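Autophagy protein 5 (Saccharomyces cerevisiae, PDB 2DYO) takes part in autophagic vesicle formation, cytoplasm-to-vacuole transport, nucleophagy and mitophagy, and becomes conjugated to Atg12 through an isopeptide bond. Local coordinates at residues A[17-23]-A[117-123]; A[84-88]-A[142-146]; A[204-208]-A[218-222]. All coordinates share one frame; numbering follows the deposited sequence.

Overall arrangement
Two of the three contacts build ubiquitin-like sheets, and one ties the first of these domains to the helical region. Contacts 1 and 3 lie in separate sheets of the same 2-1-5-3-4 order, on opposite sides of the chain's centre, about 27 Å apart between centres. Contact 1, a long parallel ladder in the sheet interior, pairs the first and last strands; contact 3, a short antiparallel pair at a sheet border, joins the first two, with exposed residues on its outer strand. Contact 2, nearest the middle, relies on aromatic rings instead of backbone bonds and joins a loop to a helix. It touches both others, through Ile84 to Ile121 and through Tyr88 to Ile218.

Contact 1: A[17-23]-A[117-123]; sequences NVLVSID and TFLRIHL
Val18 lies beside Leu119 and Leu19 beside Arg120 in the parallel pair that forms the middle of a ubiquitin-like beta-grasp sheet, where the first and last strands run together. The two strand directions are 18° apart, and a regular ladder of backbone bonds joins them, for example Ile121 N to Leu19 O at 2.8 Å. Side chains alternate between the faces. On the inner face Val18 CG2 rests 4.1 Å from Leu119 CB, and farther along the CD1 tip of Ile22 reaches Leu123 CB at 3.9 Å. Helix 52-59 crosses this face: Ile55 touches both Ile22 and Leu123, as expected of the helix that a beta-grasp sheet wraps.

The other face mixes apolar and polar groups. Leu19 holds CG trans to its backbone N (chi1 -173°), and from there CD2 lies over one face of the Arg120 guanidinium, 3.7 Å from NE. The same leucine meets Phe118 differently, its CB standing at the ring edge, near the ring plane, 4.0 Å from CD2. Asn17, Leu19 and Phe118 each pack on an aromatic side chain of another protein's chain, which makes this end of the face part of an interface with that protein.

At that end Thr117 O accepts twice across the strands: from Asn17 ND2 at 3.2 Å, in a somewhat bent bond (149° at the hydrogen), and from a water that itself accepts from Asn17 N. ND2 also bonds to the backbone of the other protein's chain, while OD1 accepts from Arg41. At the far end Ser21 OG approaches the His122 ring obliquely. There a second water lies in the plane of the imidazole, 2.8 Å from His122 ND1, and donates to Asp23 OD2 at 2.5 Å.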
ATOM      1  N   ASN A  17       1.986 -11.557   5.491  1.00 23.42           N
ATOM      2  CA  ASN A  17       2.437 -12.839   4.973  1.00 22.09           C
ATOM      3  C   ASN A  17       1.879 -12.817   3.554  1.00 21.92           C
ATOM      4  O   ASN A  17       0.690 -12.570   3.359  1.00 20.33           O
ATOM      5  CB  ASN A  17       1.812 -14.014   5.744  1.00 22.72           C
ATOM      6  CG  ASN A  17       2.319 -14.124   7.168  1.00 22.43           C
ATOM      7  OD1 ASN A  17       3.515 -13.981   7.429  1.00 24.61           O
ATOM      8  ND2 ASN A  17       1.413 -14.404   8.098  1.00 23.71           N
ATOM      9  N   VAL A  18       2.730 -13.057   2.564  1.00 20.01           N
ATOM     10  CA  VAL A  18       2.274 -13.046   1.182  1.00 20.75           C
ATOM     11  C   VAL A  18       2.673 -14.311   0.442  1.00 22.29           C
ATOM     12  O   VAL A  18       3.849 -14.680   0.391  1.00 24.13           O
ATOM     13  CB  VAL A  18       2.837 -11.827   0.418  1.00 19.83           C
ATOM     14  CG1 VAL A  18       2.444 -11.906  -1.055  1.00 20.68           C
ATOM     15  CG2 VAL A  18       2.311 -10.543   1.043  1.00 19.10           C
ATOM     16  N   LEU A  19       1.680 -14.978  -0.127  1.00 23.30           N
ATOM     17  CA  LEU A  19       1.925 -16.198  -0.873  1.00 24.32           C
ATOM     18  C   LEU A  19       1.851 -15.877  -2.354  1.00 24.51           C
ATOM     19  O   LEU A  19       0.772 -15.647  -2.895  1.00 24.60           O
ATOM     20  CB  LEU A  19       0.877 -17.259  -0.516  1.00 24.64           C
ATOM     21  CG  LEU A  19       1.119 -18.647  -1.113  1.00 26.48           C
ATOM     22  CD1 LEU A  19       2.488 -19.150  -0.674  1.00 24.44           C
ATOM     23  CD2 LEU A  19       0.012 -19.606  -0.673  1.00 25.41           C
ATOM     24  N   VAL A  20       3.007 -15.848  -3.007  1.00 25.89           N
ATOM     25  CA  VAL A  20       3.054 -15.557  -4.432  1.00 27.64           C
ATOM     26  C   VAL A  20       3.132 -16.841  -5.250  1.00 28.26           C
ATOM     27  O   VAL A  20       3.955 -17.718  -4.974  1.00 28.16           O
ATOM     28  CB  VAL A  20       4.273 -14.672  -4.787  1.00 28.18           C
ATOM     29  CG1 VAL A  20       4.310 -14.421  -6.292  1.00 25.87           C
ATOM     30  CG2 VAL A  20       4.195 -13.348  -4.034  1.00 29.20           C
ATOM     31  N   SER A  21       2.273 -16.947  -6.253  1.00 29.87           N
ATOM     32  CA  SER A  21       2.272 -18.113  -7.123  1.00 32.76           C
ATOM     33  C   SER A  21       2.540 -17.647  -8.546  1.00 34.03           C
ATOM     34  O   SER A  21       1.968 -16.656  -9.004  1.00 33.46           O
ATOM     35  CB  SER A  21       0.926 -18.831  -7.059  1.00 32.33           C
ATOM     36  OG  SER A  21      -0.109 -17.983  -7.515  1.00 40.29           O
ATOM     37  N   ILE A  22       3.416 -18.362  -9.238  1.00 34.67           N
ATOM     38  CA  ILE A  22       3.776 -18.031 -10.612  1.00 36.36           C
ATOM     39  C   ILE A  22       2.996 -18.935 -11.557  1.00 38.72           C
ATOM     40  O   ILE A  22       3.204 -20.147 -11.557  1.00 38.23           O
ATOM     41  CB  ILE A  22       5.284 -18.264 -10.856  1.00 35.23           C
ATOM     42  CG1 ILE A  22       6.106 -17.568  -9.767  1.00 34.13           C
ATOM     43  CG2 ILE A  22       5.673 -17.767 -12.242  1.00 34.59           C
ATOM     44  CD1 ILE A  22       5.854 -16.076  -9.651  1.00 35.32           C
ATOM     45  N   ASP A  23       2.102 -18.356 -12.358  1.00 39.49           N
ATOM     46  CA  ASP A  23       1.319 -19.158 -13.294  1.00 41.21           C
ATOM     47  C   ASP A  23       2.225 -20.003 -14.179  1.00 41.19           C
ATOM     48  O   ASP A  23       3.287 -19.555 -14.598  1.00 38.14           O
ATOM     49  CB  ASP A  23       0.433 -18.277 -14.176  1.00 42.39           C
ATOM     50  CG  ASP A  23      -0.864 -17.884 -13.495  1.00 45.15           C
ATOM     51  OD1 ASP A  23      -1.762 -17.369 -14.193  1.00 47.59           O
ATOM     52  OD2 ASP A  23      -0.989 -18.084 -12.266  1.00 45.97           O
ATOM     53  N   THR A 117      -3.521 -15.089   8.510  1.00 32.91           N
ATOM     54  CA  THR A 117      -3.741 -13.831   7.816  1.00 31.47           C
ATOM     55  C   THR A 117      -2.663 -13.730   6.745  1.00 29.36           C
ATOM     56  O   THR A 117      -1.484 -13.597   7.059  1.00 27.97           O
ATOM     57  CB  THR A 117      -3.615 -12.623   8.760  1.00 31.73           C
ATOM     58  OG1 THR A 117      -4.594 -12.722   9.802  1.00 30.33           O
ATOM     59  CG2 THR A 117      -3.841 -11.327   7.990  1.00 32.30           C
ATOM     60  N   PHE A 118      -3.056 -13.824   5.483  1.00 29.93           N
ATOM     61  CA  PHE A 118      -2.076 -13.719   4.411  1.00 30.67           C
ATOM     62  C   PHE A 118      -2.702 -13.218   3.130  1.00 29.94           C
ATOM     63  O   PHE A 118      -3.922 -13.222   2.977  1.00 28.91           O
ATOM     64  CB  PHE A 118      -1.388 -15.070   4.165  1.00 30.30           C
ATOM     65  CG  PHE A 118      -2.273 -16.108   3.533  1.00 31.86           C
ATOM     66  CD1 PHE A 118      -3.463 -16.497   4.135  1.00 32.92           C
ATOM     67  CD2 PHE A 118      -1.895 -16.720   2.343  1.00 33.02           C
ATOM     68  CE1 PHE A 118      -4.264 -17.483   3.557  1.00 35.33           C
ATOM     69  CE2 PHE A 118      -2.686 -17.703   1.759  1.00 34.32           C
ATOM     70  CZ  PHE A 118      -3.874 -18.086   2.369  1.00 33.61           C
ATOM     71  N   LEU A 119      -1.849 -12.776   2.214  1.00 28.88           N
ATOM     72  CA  LEU A 119      -2.293 -12.259   0.933  1.00 30.76           C
ATOM     73  C   LEU A 119      -1.812 -13.191  -0.168  1.00 30.79           C
ATOM     74  O   LEU A 119      -0.613 -13.423  -0.323  1.00 32.10           O
ATOM     75  CB  LEU A 119      -1.729 -10.849   0.721  1.00 30.52           C
ATOM     76  CG  LEU A 119      -2.133 -10.099  -0.547  1.00 32.49           C
ATOM     77  CD1 LEU A 119      -3.648  -9.946  -0.607  1.00 30.94           C
ATOM     78  CD2 LEU A 119      -1.451  -8.732  -0.552  1.00 31.65           C
ATOM     79  N   ARG A 120      -2.757 -13.723  -0.930  1.00 31.36           N
ATOM     80  CA  ARG A 120      -2.446 -14.634  -2.017  1.00 34.20           C
ATOM     81  C   ARG A 120      -2.341 -13.862  -3.327  1.00 33.64           C
ATOM     82  O   ARG A 120      -3.309 -13.248  -3.774  1.00 34.14           O
ATOM     83  CB  ARG A 120      -3.538 -15.698  -2.111  1.00 38.27           C
ATOM     84  CG  ARG A 120      -3.078 -17.003  -2.714  1.00 43.43           C
ATOM     85  CD  ARG A 120      -3.946 -18.150  -2.223  1.00 47.91           C
ATOM     86  NE  ARG A 120      -3.289 -19.438  -2.417  1.00 50.93           N
ATOM     87  CZ  ARG A 120      -3.652 -20.562  -1.809  1.00 52.66           C
ATOM     88  NH1 ARG A 120      -4.674 -20.560  -0.962  1.00 52.43           N
ATOM     89  NH2 ARG A 120      -2.986 -21.687  -2.038  1.00 53.39           N
ATOM     90  N   ILE A 121      -1.160 -13.897  -3.936  1.00 33.43           N
ATOM     91  CA  ILE A 121      -0.915 -13.185  -5.187  1.00 34.08           C
ATOM     92  C   ILE A 121      -0.414 -14.123  -6.281  1.00 33.23           C
ATOM     93  O   ILE A 121       0.447 -14.970  -6.043  1.00 33.36           O
ATOM     94  CB  ILE A 121       0.128 -12.070  -4.982  1.00 35.28           C
ATOM     95  CG1 ILE A 121      -0.431 -11.003  -4.039  1.00 36.30           C
ATOM     96  CG2 ILE A 121       0.535 -11.477  -6.329  1.00 38.99           C
ATOM     97  CD1 ILE A 121      -1.648 -10.279  -4.572  1.00 37.57           C
ATOM     98  N   HIS A 122      -0.949 -13.951  -7.484  1.00 32.79           N
ATOM     99  CA  HIS A 122      -0.571 -14.778  -8.623  1.00 35.26           C
ATOM    100  C   HIS A 122      -0.028 -13.897  -9.747  1.00 33.44           C
ATOM    101  O   HIS A 122      -0.660 -12.914 -10.132  1.00 32.36           O
ATOM    102  CB  HIS A 122      -1.792 -15.555  -9.128  1.00 39.67           C
ATOM    103  CG  HIS A 122      -2.604 -16.181  -8.035  1.00 45.46           C
ATOM    104  ND1 HIS A 122      -2.578 -17.532  -7.762  1.00 47.42           N
ATOM    105  CD2 HIS A 122      -3.443 -15.631  -7.124  1.00 46.91           C
ATOM    106  CE1 HIS A 122      -3.363 -17.788  -6.729  1.00 47.69           C
ATOM    107  NE2 HIS A 122      -3.899 -16.651  -6.322  1.00 48.78           N
ATOM    108  N   LEU A 123       1.147 -14.253 -10.260  1.00 32.60           N
ATOM    109  CA  LEU A 123       1.773 -13.513 -11.355  1.00 33.08           C
ATOM    110  C   LEU A 123       1.223 -14.117 -12.646  1.00 34.28           C
ATOM    111  O   LEU A 123       1.379 -15.315 -12.885  1.00 32.25           O
ATOM    112  CB  LEU A 123       3.293 -13.695 -11.317  1.00 33.01           C
ATOM    113  CG  LEU A 123       4.239 -12.597 -11.827  1.00 36.04           C
ATOM    114  CD1 LEU A 123       5.455 -13.265 -12.425  1.00 32.32           C
ATOM    115  CD2 LEU A 123       3.570 -11.704 -12.860  1.00 34.94           C
TER
HETATM  116  O   HOH W   1      -0.110 -11.426   7.562  1.00 19.79           O
HETATM  117  O   HOH W   2      -0.985 -18.527  -9.827  1.00 66.03           O

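Contact 2: A[84-88]-A[142-146]; sequences IPWNY and QAEKF
Trp86 directs the edge of its six-membered ring toward the face of Phe146, a T-shaped pair with centroids 5.7 Å apart and planes at 69°. Together with Asn87 these residues account for most of the buried surface, and they show how a loop without regular structure can be matched to a helix mainly by side chains. A chi1 of -179° swings the Phe146 ring away from its own backbone N and out to the loop. There Asn87 CB sits over one face of the phenyl, 3.9 Å from its centroid, in a CH-pi contact, while the Asn87 amide plane stands steeply to the ring.

The indole lies between its neighbour Asn87 and Gln142 of the helix. Asn87 CB lies above one of its faces and Gln142 OE1 above the opposite one, each toward the rim. Gln142 NE2 comes within 3.5 Å of Trp86 CZ2, but the amide spends its polar atoms elsewhere: OE1 accepts from the backbone of Ala137 and NE2 donates to that of Pro135, which should fix how it is turned beside the indole.

Here the loop between strand 82-84 and helix 90-98 of the first ubiquitin-like domain meets the opening turn of helix 142-159 in the helical region. Phe77 of strand 74-79 touches Trp86, while Trp177 of helix 170-182 packs on Ala143.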
ATOM      1  N   ILE A  84      -5.165  -7.187  -9.800  1.00 36.91           N
ATOM      2  CA  ILE A  84      -4.881  -6.331  -8.655  1.00 33.79           C
ATOM      3  C   ILE A  84      -3.755  -5.357  -9.035  1.00 32.02           C
ATOM      4  O   ILE A  84      -2.662  -5.776  -9.415  1.00 30.49           O
ATOM      5  CB  ILE A  84      -4.497  -7.200  -7.420  1.00 34.97           C
ATOM      6  CG1 ILE A  84      -4.152  -6.315  -6.228  1.00 37.50           C
ATOM      7  CG2 ILE A  84      -3.347  -8.122  -7.762  1.00 34.08           C
ATOM      8  CD1 ILE A  84      -3.826  -7.110  -4.967  1.00 40.79           C
ATOM      9  N   PRO A  85      -4.019  -4.039  -8.932  1.00 29.51           N
ATOM     10  CA  PRO A  85      -3.069  -2.962  -9.262  1.00 27.67           C
ATOM     11  C   PRO A  85      -1.824  -2.937  -8.382  1.00 24.88           C
ATOM     12  O   PRO A  85      -1.930  -2.888  -7.160  1.00 24.87           O
ATOM     13  CB  PRO A  85      -3.896  -1.682  -9.076  1.00 27.15           C
ATOM     14  CG  PRO A  85      -5.329  -2.155  -9.009  1.00 31.81           C
ATOM     15  CD  PRO A  85      -5.236  -3.480  -8.325  1.00 28.00           C
ATOM     16  N   TRP A  86      -0.641  -2.944  -8.989  1.00 23.17           N
ATOM     17  CA  TRP A  86       0.571  -2.903  -8.178  1.00 21.76           C
ATOM     18  C   TRP A  86       0.859  -1.499  -7.652  1.00 20.13           C
ATOM     19  O   TRP A  86       1.588  -1.343  -6.675  1.00 19.12           O
ATOM     20  CB  TRP A  86       1.797  -3.404  -8.967  1.00 23.09           C
ATOM     21  CG  TRP A  86       2.216  -2.515 -10.103  1.00 24.20           C
ATOM     22  CD1 TRP A  86       1.941  -2.697 -11.431  1.00 23.26           C
ATOM     23  CD2 TRP A  86       2.924  -1.271 -10.009  1.00 25.35           C
ATOM     24  NE1 TRP A  86       2.427  -1.640 -12.169  1.00 25.38           N
ATOM     25  CE2 TRP A  86       3.035  -0.751 -11.322  1.00 26.56           C
ATOM     26  CE3 TRP A  86       3.475  -0.542  -8.944  1.00 25.97           C
ATOM     27  CZ2 TRP A  86       3.671   0.465 -11.597  1.00 26.19           C
ATOM     28  CZ3 TRP A  86       4.108   0.670  -9.218  1.00 26.22           C
ATOM     29  CH2 TRP A  86       4.199   1.160 -10.536  1.00 27.40           C
ATOM     30  N   ASN A  87       0.277  -0.481  -8.284  1.00 21.20           N
ATOM     31  CA  ASN A  87       0.543   0.901  -7.890  1.00 20.50           C
ATOM     32  C   ASN A  87      -0.181   1.468  -6.666  1.00 22.30           C
ATOM     33  O   ASN A  87      -0.417   2.672  -6.579  1.00 20.96           O
ATOM     34  CB  ASN A  87       0.352   1.842  -9.096  1.00 23.06           C
ATOM     35  CG  ASN A  87      -1.012   1.707  -9.747  1.00 23.19           C
ATOM     36  OD1 ASN A  87      -1.809   2.652  -9.753  1.00 28.34           O
ATOM     37  ND2 ASN A  87      -1.285   0.542 -10.310  1.00 21.31           N
ATOM     38  N   TYR A  88      -0.544   0.600  -5.730  1.00 18.83           N
ATOM     39  CA  TYR A  88      -1.167   1.036  -4.482  1.00 18.68           C
ATOM     40  C   TYR A  88      -0.361   0.350  -3.402  1.00 15.48           C
ATOM     41  O   TYR A  88       0.129  -0.754  -3.616  1.00 15.74           O
ATOM     42  CB  TYR A  88      -2.627   0.578  -4.377  1.00 18.63           C
ATOM     43  CG  TYR A  88      -3.551   1.338  -5.287  1.00 22.86           C
ATOM     44  CD1 TYR A  88      -3.751   0.933  -6.603  1.00 22.45           C
ATOM     45  CD2 TYR A  88      -4.189   2.497  -4.847  1.00 24.23           C
ATOM     46  CE1 TYR A  88      -4.567   1.665  -7.466  1.00 24.93           C
ATOM     47  CE2 TYR A  88      -5.003   3.239  -5.699  1.00 27.63           C
ATOM     48  CZ  TYR A  88      -5.186   2.814  -7.008  1.00 27.99           C
ATOM     49  OH  TYR A  88      -5.987   3.544  -7.852  1.00 29.23           O
ATOM     50  N   GLN A 142      10.445   1.925 -12.795  1.00 25.17           N
ATOM     51  CA  GLN A 142       8.992   2.068 -12.887  1.00 23.50           C
ATOM     52  C   GLN A 142       8.313   2.484 -11.580  1.00 22.98           C
ATOM     53  O   GLN A 142       7.520   3.433 -11.557  1.00 23.09           O
ATOM     54  CB  GLN A 142       8.353   0.763 -13.382  1.00 21.26           C
ATOM     55  CG  GLN A 142       6.828   0.792 -13.344  1.00 21.05           C
ATOM     56  CD  GLN A 142       6.190  -0.514 -13.783  1.00 22.26           C
ATOM     57  OE1 GLN A 142       6.608  -1.597 -13.370  1.00 21.94           O
ATOM     58  NE2 GLN A 142       5.160  -0.415 -14.610  1.00 19.23           N
ATOM     59  N   ALA A 143       8.604   1.766 -10.499  1.00 21.64           N
ATOM     60  CA  ALA A 143       7.995   2.070  -9.203  1.00 21.74           C
ATOM     61  C   ALA A 143       8.460   3.425  -8.672  1.00 21.84           C
ATOM     62  O   ALA A 143       7.645   4.259  -8.273  1.00 20.46           O
ATOM     63  CB  ALA A 143       8.327   0.972  -8.201  1.00 21.02           C
ATOM     64  N   GLU A 144       9.770   3.644  -8.664  1.00 21.42           N
ATOM     65  CA  GLU A 144      10.310   4.911  -8.184  1.00 22.94           C
ATOM     66  C   GLU A 144       9.715   6.104  -8.924  1.00 23.82           C
ATOM     67  O   GLU A 144       9.332   7.099  -8.300  1.00 24.19           O
ATOM     68  CB  GLU A 144      11.837   4.926  -8.315  1.00 26.13           C
ATOM     69  CG  GLU A 144      12.461   6.285  -8.040  1.00 28.32           C
ATOM     70  CD  GLU A 144      13.980   6.238  -8.003  1.00 31.65           C
ATOM     71  OE1 GLU A 144      14.569   5.409  -8.735  1.00 28.11           O
ATOM     72  OE2 GLU A 144      14.579   7.040  -7.249  1.00 31.62           O
ATOM     73  N   LYS A 145       9.632   6.015 -10.249  1.00 22.07           N
ATOM     74  CA  LYS A 145       9.075   7.110 -11.040  1.00 23.57           C
ATOM     75  C   LYS A 145       7.630   7.394 -10.649  1.00 23.39           C
ATOM     76  O   LYS A 145       7.246   8.548 -10.451  1.00 23.02           O
ATOM     77  CB  LYS A 145       9.141   6.796 -12.541  1.00 23.82           C
ATOM     78  CG  LYS A 145      10.534   6.924 -13.152  1.00 28.26           C
ATOM     79  CD  LYS A 145      11.017   8.368 -13.135  1.00 29.97           C
ATOM     80  CE  LYS A 145      12.385   8.507 -13.795  1.00 32.22           C
ATOM     81  NZ  LYS A 145      12.866   9.917 -13.733  1.00 31.13           N
ATOM     82  N   PHE A 146       6.827   6.342 -10.544  1.00 22.57           N
ATOM     83  CA  PHE A 146       5.424   6.488 -10.180  1.00 21.69           C
ATOM     84  C   PHE A 146       5.283   7.040  -8.762  1.00 19.89           C
ATOM     85  O   PHE A 146       4.485   7.941  -8.505  1.00 20.94           O
ATOM     86  CB  PHE A 146       4.709   5.137 -10.246  1.00 20.89           C
ATOM     87  CG  PHE A 146       3.246   5.214  -9.913  1.00 19.90           C
ATOM     88  CD1 PHE A 146       2.311   5.536 -10.892  1.00 21.77           C
ATOM     89  CD2 PHE A 146       2.807   5.029  -8.604  1.00 20.59           C
ATOM     90  CE1 PHE A 146       0.965   5.676 -10.575  1.00 21.63           C
ATOM     91  CE2 PHE A 146       1.458   5.167  -8.280  1.00 19.26           C
ATOM     92  CZ  PHE A 146       0.541   5.491  -9.262  1.00 20.89           C
TER

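Contact 3: A[204-208]-A[218-222]; sequences PLIIQ and ISQPT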
ATOM      1  N   PRO A 204      -4.561  15.169   0.950  1.00 19.94           N
ATOM      2  CA  PRO A 204      -4.380  14.180  -0.117  1.00 20.63           C
ATOM      3  C   PRO A 204      -5.114  12.935   0.378  1.00 19.93           C
ATOM      4  O   PRO A 204      -4.547  12.119   1.116  1.00 20.68           O
ATOM      5  CB  PRO A 204      -2.864  13.962  -0.148  1.00 20.28           C
ATOM      6  CG  PRO A 204      -2.305  15.238   0.451  1.00 23.25           C
ATOM      7  CD  PRO A 204      -3.269  15.495   1.579  1.00 21.27           C
ATOM      8  N   LEU A 205      -6.375  12.811  -0.015  1.00 18.50           N
ATOM      9  CA  LEU A 205      -7.208  11.696   0.412  1.00 19.68           C
ATOM     10  C   LEU A 205      -7.771  10.889  -0.747  1.00 19.95           C
ATOM     11  O   LEU A 205      -8.293  11.444  -1.712  1.00 21.53           O
ATOM     12  CB  LEU A 205      -8.377  12.224   1.250  1.00 17.67           C
ATOM     13  CG  LEU A 205      -9.446  11.213   1.684  1.00 21.80           C
ATOM     14  CD1 LEU A 205      -8.863  10.255   2.724  1.00 19.84           C
ATOM     15  CD2 LEU A 205     -10.658  11.965   2.272  1.00 19.85           C
ATOM     16  N   ILE A 206      -7.659   9.573  -0.634  1.00 18.12           N
ATOM     17  CA  ILE A 206      -8.195   8.668  -1.629  1.00 19.02           C
ATOM     18  C   ILE A 206      -9.173   7.781  -0.869  1.00 20.61           C
ATOM     19  O   ILE A 206      -8.844   7.259   0.201  1.00 18.65           O
ATOM     20  CB  ILE A 206      -7.087   7.812  -2.280  1.00 19.75           C
ATOM     21  CG1 ILE A 206      -6.256   8.703  -3.211  1.00 20.97           C
ATOM     22  CG2 ILE A 206      -7.710   6.636  -3.040  1.00 17.87           C
ATOM     23  CD1 ILE A 206      -5.070   8.026  -3.853  1.00 26.21           C
ATOM     24  N   ILE A 207     -10.381   7.648  -1.405  1.00 20.55           N
ATOM     25  CA  ILE A 207     -11.424   6.837  -0.776  1.00 20.76           C
ATOM     26  C   ILE A 207     -11.779   5.687  -1.698  1.00 22.65           C
ATOM     27  O   ILE A 207     -12.065   5.900  -2.870  1.00 20.59           O
ATOM     28  CB  ILE A 207     -12.696   7.668  -0.521  1.00 20.84           C
ATOM     29  CG1 ILE A 207     -12.363   8.873   0.364  1.00 20.94           C
ATOM     30  CG2 ILE A 207     -13.755   6.797   0.146  1.00 23.49           C
ATOM     31  CD1 ILE A 207     -13.529   9.841   0.571  1.00 20.92           C
ATOM     32  N   GLN A 208     -11.758   4.470  -1.167  1.00 23.39           N
ATOM     33  CA  GLN A 208     -12.067   3.295  -1.971  1.00 26.58           C
ATOM     34  C   GLN A 208     -13.015   2.354  -1.244  1.00 26.81           C
ATOM     35  O   GLN A 208     -13.158   2.429  -0.025  1.00 26.18           O
ATOM     36  CB  GLN A 208     -10.776   2.529  -2.299  1.00 25.22           C
ATOM     37  CG  GLN A 208     -10.141   1.838  -1.077  1.00 27.56           C
ATOM     38  CD  GLN A 208      -8.898   1.024  -1.425  1.00 30.14           C
ATOM     39  OE1 GLN A 208      -8.459   0.997  -2.571  1.00 30.55           O
ATOM     40  NE2 GLN A 208      -8.331   0.356  -0.429  1.00 28.99           N
ATOM     41  N   ILE A 218     -13.395   4.247  -6.508  1.00 37.60           N
ATOM     42  CA  ILE A 218     -12.335   5.010  -5.876  1.00 34.95           C
ATOM     43  C   ILE A 218     -12.504   6.482  -6.247  1.00 32.00           C
ATOM     44  O   ILE A 218     -12.904   6.812  -7.365  1.00 29.25           O
ATOM     45  CB  ILE A 218     -10.980   4.467  -6.361  1.00 35.67           C
ATOM     46  CG1 ILE A 218      -9.820   5.268  -5.771  1.00 36.49           C
ATOM     47  CG2 ILE A 218     -10.952   4.471  -7.876  1.00 36.41           C
ATOM     48  CD1 ILE A 218      -8.478   4.579  -5.966  1.00 37.83           C
ATOM     49  N   SER A 219     -12.215   7.364  -5.300  1.00 25.62           N
ATOM     50  CA  SER A 219     -12.352   8.789  -5.540  1.00 25.34           C
ATOM     51  C   SER A 219     -11.278   9.556  -4.788  1.00 23.47           C
ATOM     52  O   SER A 219     -10.697   9.051  -3.827  1.00 23.23           O
ATOM     53  CB  SER A 219     -13.734   9.258  -5.085  1.00 26.27           C
ATOM     54  OG  SER A 219     -13.880   9.069  -3.691  1.00 26.52           O
ATOM     55  N   GLN A 220     -11.023  10.778  -5.235  1.00 20.99           N
ATOM     56  CA  GLN A 220     -10.028  11.638  -4.616  1.00 21.60           C
ATOM     57  C   GLN A 220     -10.670  13.017  -4.511  1.00 23.71           C
ATOM     58  O   GLN A 220     -10.398  13.908  -5.308  1.00 22.56           O
ATOM     59  CB  GLN A 220      -8.757  11.683  -5.477  1.00 22.58           C
ATOM     60  CG  GLN A 220      -7.668  12.615  -4.959  1.00 22.91           C
ATOM     61  CD  GLN A 220      -6.443  12.656  -5.862  1.00 27.26           C
ATOM     62  OE1 GLN A 220      -5.593  13.540  -5.736  1.00 28.18           O
ATOM     63  NE2 GLN A 220      -6.346  11.698  -6.775  1.00 27.03           N
ATOM     64  N   PRO A 221     -11.550  13.197  -3.515  1.00 24.22           N
ATOM     65  CA  PRO A 221     -12.258  14.457  -3.285  1.00 25.80           C
ATOM     66  C   PRO A 221     -11.348  15.590  -2.838  1.00 26.26           C
ATOM     67  O   PRO A 221     -10.348  15.369  -2.151  1.00 28.55           O
ATOM     68  CB  PRO A 221     -13.279  14.079  -2.219  1.00 26.49           C
ATOM     69  CG  PRO A 221     -12.510  13.086  -1.386  1.00 26.13           C
ATOM     70  CD  PRO A 221     -11.841  12.226  -2.444  1.00 23.67           C
ATOM     71  N   THR A 222     -11.688  16.806  -3.245  1.00 27.21           N
ATOM     72  CA  THR A 222     -10.918  17.980  -2.864  1.00 29.55           C
ATOM     73  C   THR A 222     -11.428  18.411  -1.492  1.00 30.10           C
ATOM     74  O   THR A 222     -12.616  18.685  -1.325  1.00 31.85           O
ATOM     75  CB  THR A 222     -11.139  19.154  -3.842  1.00 30.20           C
ATOM     76  OG1 THR A 222     -10.791  18.749  -5.169  1.00 29.48           O
ATOM     77  CG2 THR A 222     -10.282  20.347  -3.436  1.00 31.18           C
TER
HETATM   78  O   HOH W   3      -8.157  13.930  -2.015  1.00 20.10           O
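Ile206 lays its CG2 methyl against the outer end of Ile218, meeting CD1 at 3.7 Å as the two side chains cross at a slant. Both side-chain torsions of Ile218 are extended (chi1 178°), and this stretched shape takes its terminal methyl across to a residue two places before its antiparallel neighbour, Gln208. Tyr88 approaches the same isoleucine from the loop of contact 2.

On the other face Ile207 reaches along the strand. Its CD1 meets Pro221 CG at 3.9 Å, the two side chains standing about perpendicular, while Leu205 CD2 approaches that proline carbon more loosely. Ile282 and Leu284 of strand 280-286 and Ile239 of helix 236-239 also pack against Ile207, so helix 236-239 helps cover this face.

Between the strands, Ile207 and Ser219 form a hydrogen-bonded pair. The bond from Ile207 N to Ser219 O measures 2.8 Å and is nearly straight (171° at the hydrogen); the return bond from Ser219 N to Ile207 O is more bent (151°). Two residues farther on, this ladder would bring Leu205 opposite Pro221, but a proline has no N-H to give, and its CD takes that place, 3.7 Å from Leu205 O. The other bond of such a pair is spanned by a water, which accepts from Leu205 N at 2.9 Å and lies 2.6 Å from Pro221 O, probably as donor, though it has more acceptors in reach than protons.

NE2 of Gln208 bonds to Thr283 OG1 and to the backbone O of Val92. The whole is the first beta hairpin of the second ubiquitin-like domain, with strand 218-219 at the sheet border and strand 205-208 running parallel to strand 280-286, the strand order of a beta-grasp fold.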